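Local structure of terminal uridylyltransferase 1 (5HZD) at residues E94-R99 against T151-R156; S306-R311 against E389-A394. The protein adds uridines to the 3' end of guide RNAs, ribosomal RNAs and some messenger RNAs of trypanosome mitochondria, using UTP and a divalent metal ion. All coordinates share one frame; numbering follows the deposited sequence. Where two conformers were deposited one is given.

Contact 1: E94-R99 against T151-R156; sequences ECVVRR and TELLRR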
loop_
_atom_site.group_PDB
_atom_site.type_symbol
_atom_site.label_atom_id
_atom_site.label_comp_id
_atom_site.label_asym_id
_atom_site.label_seq_id
_atom_site.Cartn_x
_atom_site.Cartn_y
_atom_site.Cartn_z
ATOM N N GLU A 94 16.454 -6.721 7.182
ATOM C CA GLU A 94 16.363 -7.608 8.337
ATOM C C GLU A 94 17.704 -7.746 9.021
ATOM O O GLU A 94 17.773 -7.807 10.249
ATOM C CB GLU A 94 15.798 -8.963 7.934
ATOM C CG GLU A 94 15.499 -9.889 9.104
ATOM C CD GLU A 94 14.701 -11.086 8.642
ATOM O OE1 GLU A 94 15.307 -12.176 8.519
ATOM O OE2 GLU A 94 13.466 -10.963 8.384
ATOM N N CYS A 95 18.791 -7.728 8.258
ATOM C CA CYS A 95 20.151 -7.735 8.828
ATOM C C CYS A 95 20.379 -6.550 9.730
ATOM O O CYS A 95 21.035 -6.637 10.777
ATOM C CB CYS A 95 21.180 -7.662 7.711
ATOM S SG CYS A 95 21.280 -9.085 6.655
ATOM N N VAL A 96 19.861 -5.404 9.300
ATOM C CA VAL A 96 20.063 -4.190 10.072
ATOM C C VAL A 96 19.230 -4.253 11.346
ATOM O O VAL A 96 19.754 -4.032 12.460
ATOM C CB VAL A 96 19.644 -2.940 9.263
ATOM C CG1 VAL A 96 19.787 -1.684 10.148
ATOM C CG2 VAL A 96 20.466 -2.817 8.001
ATOM N N VAL A 97 17.930 -4.573 11.228
ATOM C CA VAL A 97 17.089 -4.479 12.420
ATOM C C VAL A 97 17.401 -5.551 13.451
ATOM O O VAL A 97 17.160 -5.324 14.637
ATOM C CB VAL A 97 15.591 -4.427 12.111
ATOM C CG1 VAL A 97 15.308 -3.306 11.099
ATOM C CG2 VAL A 97 15.139 -5.731 11.573
ATOM N N ARG A 98 17.961 -6.691 13.036
ATOM C CA ARG A 98 18.354 -7.692 14.044
ATOM C C ARG A 98 19.477 -7.236 14.947
ATOM O O ARG A 98 19.665 -7.797 16.009
ATOM C CB ARG A 98 18.694 -9.034 13.390
ATOM C CG ARG A 98 17.436 -9.724 12.888
ATOM C CD ARG A 98 17.718 -11.092 12.285
ATOM N NE ARG A 98 18.215 -11.957 13.355
ATOM C CZ ARG A 98 18.645 -13.203 13.194
ATOM N NH1 ARG A 98 19.060 -13.889 14.253
ATOM N NH2 ARG A 98 18.692 -13.738 11.991
ATOM N N ARG A 99 20.235 -6.224 14.559
ATOM C CA ARG A 99 21.249 -5.681 15.470
ATOM C C ARG A 99 20.584 -4.920 16.616
ATOM O O ARG A 99 21.118 -4.869 17.719
ATOM C CB ARG A 99 22.251 -4.793 14.718
ATOM C CG ARG A 99 23.146 -3.890 15.592
ATOM C CD ARG A 99 24.268 -4.630 16.347
ATOM N NE ARG A 99 24.865 -5.735 15.599
ATOM C CZ ARG A 99 25.817 -5.604 14.681
ATOM N NH1 ARG A 99 26.285 -4.401 14.367
ATOM N NH2 ARG A 99 26.297 -6.680 14.067
ATOM N N THR A 151 16.945 4.242 12.934
ATOM C CA THR A 151 17.522 5.338 12.155
ATOM C C THR A 151 19.036 5.406 12.316
ATOM O O THR A 151 19.743 5.528 11.327
ATOM C CB THR A 151 16.879 6.661 12.514
ATOM O OG1 THR A 151 15.494 6.555 12.176
ATOM C CG2 THR A 151 17.480 7.800 11.660
ATOM N N GLU A 152 19.519 5.261 13.544
ATOM C CA GLU A 152 20.957 5.355 13.791
ATOM C C GLU A 152 21.709 4.191 13.163
ATOM O O GLU A 152 22.784 4.373 12.603
ATOM C CB GLU A 152 21.234 5.397 15.294
ATOM C CG GLU A 152 22.702 5.389 15.651
ATOM C CD GLU A 152 23.407 6.693 15.309
ATOM O OE1 GLU A 152 22.734 7.664 14.878
ATOM O OE2 GLU A 152 24.654 6.741 15.458
ATOM N N LEU A 153 21.147 2.996 13.242
ATOM C CA LEU A 153 21.787 1.851 12.581
ATOM C C LEU A 153 21.878 2.046 11.068
ATOM O O LEU A 153 22.912 1.721 10.435
ATOM C CB LEU A 153 21.050 0.535 12.896
ATOM C CG LEU A 153 21.133 0.055 14.345
ATOM C CD1 LEU A 153 20.292 -1.211 14.555
ATOM C CD2 LEU A 153 22.596 -0.179 14.771
ATOM N N LEU A 154 20.814 2.573 10.467
ATOM C CA LEU A 154 20.836 2.848 9.038
ATOM C C LEU A 154 21.879 3.917 8.666
ATOM O O LEU A 154 22.613 3.748 7.707
ATOM C CB LEU A 154 19.445 3.245 8.560
ATOM C CG LEU A 154 18.420 2.120 8.601
ATOM C CD1 LEU A 154 17.029 2.726 8.490
ATOM C CD2 LEU A 154 18.675 1.081 7.467
ATOM N N ARG A 155 21.981 4.975 9.460
ATOM C CA ARG A 155 22.986 6.017 9.244
ATOM C C ARG A 155 24.380 5.375 9.259
ATOM O O ARG A 155 25.235 5.711 8.439
ATOM C CB ARG A 155 22.878 7.081 10.350
ATOM C CG ARG A 155 23.781 8.290 10.193
ATOM C CD ARG A 155 23.759 9.152 11.465
ATOM N NE ARG A 155 25.109 9.382 11.991
ATOM C CZ ARG A 155 25.767 8.538 12.785
ATOM N NH1 ARG A 155 25.211 7.395 13.152
ATOM N NH2 ARG A 155 26.987 8.836 13.214
ATOM N N ARG A 156 24.597 4.426 10.161
ATOM C CA ARG A 156 25.946 3.872 10.359
ATOM C C ARG A 156 26.323 2.870 9.257
ATOM O O ARG A 156 27.496 2.525 9.086
ATOM C CB ARG A 156 26.060 3.185 11.730
ATOM C CG ARG A 156 26.007 4.099 12.961
ATOM C CD ARG A 156 26.278 3.261 14.247
ATOM N NE ARG A 156 25.187 3.301 15.234
ATOM C CZ ARG A 156 24.913 2.341 16.128
ATOM N NH1 ARG A 156 23.892 2.486 16.988
ATOM N NH2 ARG A 156 25.644 1.228 16.173
#

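Contact 2: S306-R311 against E389-A394; sequences SHPCAR and EELYKA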
loop_
_atom_site.group_PDB
_atom_site.type_symbol
_atom_site.label_atom_id
_atom_site.label_comp_id
_atom_site.label_asym_id
_atom_site.label_seq_id
_atom_site.Cartn_x
_atom_site.Cartn_y
_atom_site.Cartn_z
ATOM N N SER A 306 -8.816 -13.747 -6.952
ATOM C CA SER A 306 -9.885 -14.701 -7.196
ATOM C C SER A 306 -10.733 -14.455 -8.452
ATOM O O SER A 306 -11.658 -15.221 -8.730
ATOM C CB SER A 306 -10.768 -14.869 -5.937
ATOM O OG SER A 306 -11.558 -13.724 -5.714
ATOM N N HIS A 307 -10.406 -13.409 -9.214
ATOM C CA HIS A 307 -10.953 -13.212 -10.559
ATOM C C HIS A 307 -9.824 -12.567 -11.373
ATOM O O HIS A 307 -9.145 -11.678 -10.862
ATOM C CB HIS A 307 -12.144 -12.244 -10.492
ATOM C CG HIS A 307 -12.913 -12.159 -11.766
ATOM N ND1 HIS A 307 -12.414 -11.532 -12.891
ATOM C CD2 HIS A 307 -14.146 -12.614 -12.103
ATOM C CE1 HIS A 307 -13.294 -11.630 -13.871
ATOM N NE2 HIS A 307 -14.364 -12.265 -13.413
ATOM N N PRO A 308 -9.643 -12.977 -12.641
ATOM C CA PRO A 308 -8.533 -12.449 -13.448
ATOM C C PRO A 308 -8.656 -10.952 -13.751
ATOM O O PRO A 308 -7.641 -10.336 -14.111
ATOM C CB PRO A 308 -8.604 -13.270 -14.740
ATOM C CG PRO A 308 -9.995 -13.802 -14.813
ATOM C CD PRO A 308 -10.406 -14.012 -13.360
ATOM N N CYS A 309 -9.849 -10.373 -13.618
ATOM C CA CYS A 309 -9.994 -8.939 -13.841
ATOM C C CYS A 309 -9.999 -8.135 -12.545
ATOM O O CYS A 309 -10.111 -6.879 -12.554
ATOM C CB CYS A 309 -11.277 -8.655 -14.628
ATOM S SG CYS A 309 -11.231 -9.451 -16.208
ATOM N N ALA A 310 -9.828 -8.800 -11.402
ATOM C CA ALA A 310 -9.956 -8.065 -10.149
ATOM C C ALA A 310 -8.775 -7.143 -9.849
ATOM O O ALA A 310 -8.962 -5.988 -9.435
ATOM C CB ALA A 310 -10.218 -9.035 -8.960
ATOM N N ARG A 311 -7.543 -7.600 -10.082
ATOM C CA ARG A 311 -6.434 -6.656 -9.878
ATOM C C ARG A 311 -6.420 -5.506 -10.898
ATOM O O ARG A 311 -6.227 -4.351 -10.503
ATOM C CB ARG A 311 -5.084 -7.369 -9.855
ATOM C CG ARG A 311 -4.880 -8.254 -8.622
ATOM C CD ARG A 311 -3.581 -9.038 -8.797
ATOM N NE ARG A 311 -3.712 -10.018 -9.860
ATOM C CZ ARG A 311 -2.677 -10.623 -10.427
ATOM N NH1 ARG A 311 -1.438 -10.318 -10.048
ATOM N NH2 ARG A 311 -2.893 -11.511 -11.389
ATOM N N GLU A 389 -9.337 -11.530 -25.424
ATOM C CA GLU A 389 -10.449 -10.670 -25.822
ATOM C C GLU A 389 -11.597 -10.782 -24.830
ATOM O O GLU A 389 -12.260 -9.789 -24.526
ATOM C CB GLU A 389 -10.935 -10.999 -27.232
ATOM C CG GLU A 389 -9.994 -10.486 -28.313
ATOM C CD GLU A 389 -9.683 -8.994 -28.162
ATOM O OE1 GLU A 389 -10.603 -8.215 -27.813
ATOM O OE2 GLU A 389 -8.514 -8.603 -28.382
ATOM N N GLU A 390 -11.829 -11.997 -24.332
ATOM C CA GLU A 390 -12.898 -12.239 -23.371
ATOM C C GLU A 390 -12.576 -11.555 -22.055
ATOM O O GLU A 390 -13.470 -11.010 -21.416
ATOM C CB GLU A 390 -13.132 -13.738 -23.177
ATOM C CG GLU A 390 -13.902 -14.367 -24.326
ATOM C CD GLU A 390 -14.027 -15.880 -24.211
ATOM O OE1 GLU A 390 -14.234 -16.548 -25.254
ATOM O OE2 GLU A 390 -13.924 -16.399 -23.077
ATOM N N LEU A 391 -11.305 -11.529 -21.660
ATOM C CA LEU A 391 -10.940 -10.771 -20.460
ATOM C C LEU A 391 -11.164 -9.278 -20.633
ATOM O O LEU A 391 -11.572 -8.613 -19.684
ATOM C CB LEU A 391 -9.488 -11.001 -20.025
ATOM C CG LEU A 391 -9.121 -12.382 -19.517
ATOM C CD1 LEU A 391 -7.629 -12.404 -19.209
ATOM C CD2 LEU A 391 -9.942 -12.713 -18.279
ATOM N N TYR A 392 -10.843 -8.734 -21.816
ATOM C CA TYR A 392 -11.073 -7.301 -22.044
ATOM C C TYR A 392 -12.546 -6.969 -21.925
ATOM O O TYR A 392 -12.921 -6.001 -21.270
ATOM C CB TYR A 392 -10.597 -6.875 -23.439
ATOM C CG TYR A 392 -9.113 -6.948 -23.670
ATOM C CD1 TYR A 392 -8.223 -7.127 -22.624
ATOM C CD2 TYR A 392 -8.614 -6.821 -24.955
ATOM C CE1 TYR A 392 -6.846 -7.174 -22.853
ATOM C CE2 TYR A 392 -7.268 -6.876 -25.194
ATOM C CZ TYR A 392 -6.391 -7.045 -24.143
ATOM O OH TYR A 392 -5.043 -7.089 -24.372
ATOM N N LYS A 393 -13.386 -7.793 -22.535
ATOM C CA LYS A 393 -14.822 -7.612 -22.470
ATOM C C LYS A 393 -15.314 -7.638 -21.010
ATOM O O LYS A 393 -16.132 -6.805 -20.602
ATOM C CB LYS A 393 -15.520 -8.688 -23.305
ATOM C CG LYS A 393 -17.015 -8.664 -23.146
ATOM C CD LYS A 393 -17.729 -9.618 -24.092
ATOM C CE LYS A 393 -19.215 -9.658 -23.761
ATOM N NZ LYS A 393 -19.983 -10.222 -24.902
ATOM N N ALA A 394 -14.826 -8.604 -20.235
ATOM C CA ALA A 394 -15.235 -8.762 -18.845
ATOM C C ALA A 394 -14.770 -7.581 -18.012
ATOM O O ALA A 394 -15.528 -7.048 -17.207
ATOM C CB ALA A 394 -14.649 -10.058 -18.248
#

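Contact 1: E94-R99 against T151-R156
Val96 and Leu153 meet where two helices of the palm domain come together; the axes of segments 94-99 and 151-156 approach to 9.6 Å and their directions differ by 125°. Apolar contacts carry the interface. The two side chains slide past one another in opposite directions, and CG1 of Val96 lies 3.8 Å from CB of Leu153. The same methyl reaches CD2 of Leu154, 4.0 Å away, where the two side chains cross nearly at right angles. Val96 can serve both leucines because its CG1 stands opposite its own backbone nitrogen (chi1 176°), which leaves CG2 as the branch beside that nitrogen. In return, CD1 of Leu153 packs against the helix backbone, 3.6 Å from the carbonyl O of Val96.

At the margin, the aliphatic part of Arg99 joins in, less certainly: in one of its two conformers CG sits 3.8 Å from CD2 of Leu153, and the chain then bends at chi2 and chi3 and carries its guanidinium away from the leucine. CD2 of Leu153 also lies over one face of the Arg156 guanidinium, off-centre toward its rim, and so between that CG and this group. Within segment 151-156, Arg156 NE makes a weak bond to Glu152 OE2 (3.5 Å), part of a salt bridge.

Around this apolar core, Met255 touches both Val96 and Arg99, while Leu154 packs on Phe159 and on Leu164 of strand 164-167. Val97 rests on Val106 of strand 105-109, so helices 80-100 and 143-156 each lean on an opposite border strand of the mixed palm sheet.

Contact 2: S306-R311 against E389-A394
Pro308 and Leu391 cross at about a right angle, with one methyl of the leucine laid against the proline ring. That methyl, CD2, is 3.6 Å from CG of Pro308 and 3.8 Å from its CB. Leu391 extends its branch from the helix with CG opposite its own carbonyl carbon (chi1 -67°), and the same CD2 meets the Cys309 sulfur, SG, at 4.1 Å. One leucine methyl thus touches two consecutive residues of the turn, Pro308 and Cys309.

Cys309 directs its side chain at the helix. Its SG lies 3.6 Å from the backbone O of Leu391 and 4.0 Å from CB of Ala394, so the sulfur rests on helix backbone as well as on two apolar side chains. Ala394, three residues on from Leu391, offers its CB to the same sulfur.

His307 braces the turn from within its own segment. Its ND1 accepts from the backbone N of Cys309 at 2.9 Å, nearly straight at 165° and only 5° out of the ring plane, which fixes the ring's rotation. Nearby, Phe70 of helix 59-76 touches both Cys309 and Leu391, and Met398 of helix 385-409 touches His307 and Cys309.

This is a side-chain capping bond ahead of a helix: His307 precedes the turn that leads into helix 310-324 and caps the N-H of Cys309 in it, and the turn docks through Pro308 and Cys309 on helix 385-409.

The two contacts lie on opposite sides of the chain's centre, with their own centres 43 Å apart and their nearest atoms about 24 Å apart. They come in series along the chain, which is the part of a longer protein that holds the zinc finger and the catalytic region: contact 1 closes before contact 2 opens, and they share no helix or strand. Contact 1 joins two helices of the palm, beside the mixed sheet whose strand 124-129 carries Asp125, with Asp123 just before it, the probable metal-binding aspartates. Contact 2 belongs to the helical part, away from the metal, nucleotide and RNA sites. In this chain, palm and helical region thus each have a contact of their own here, both mainly apolar.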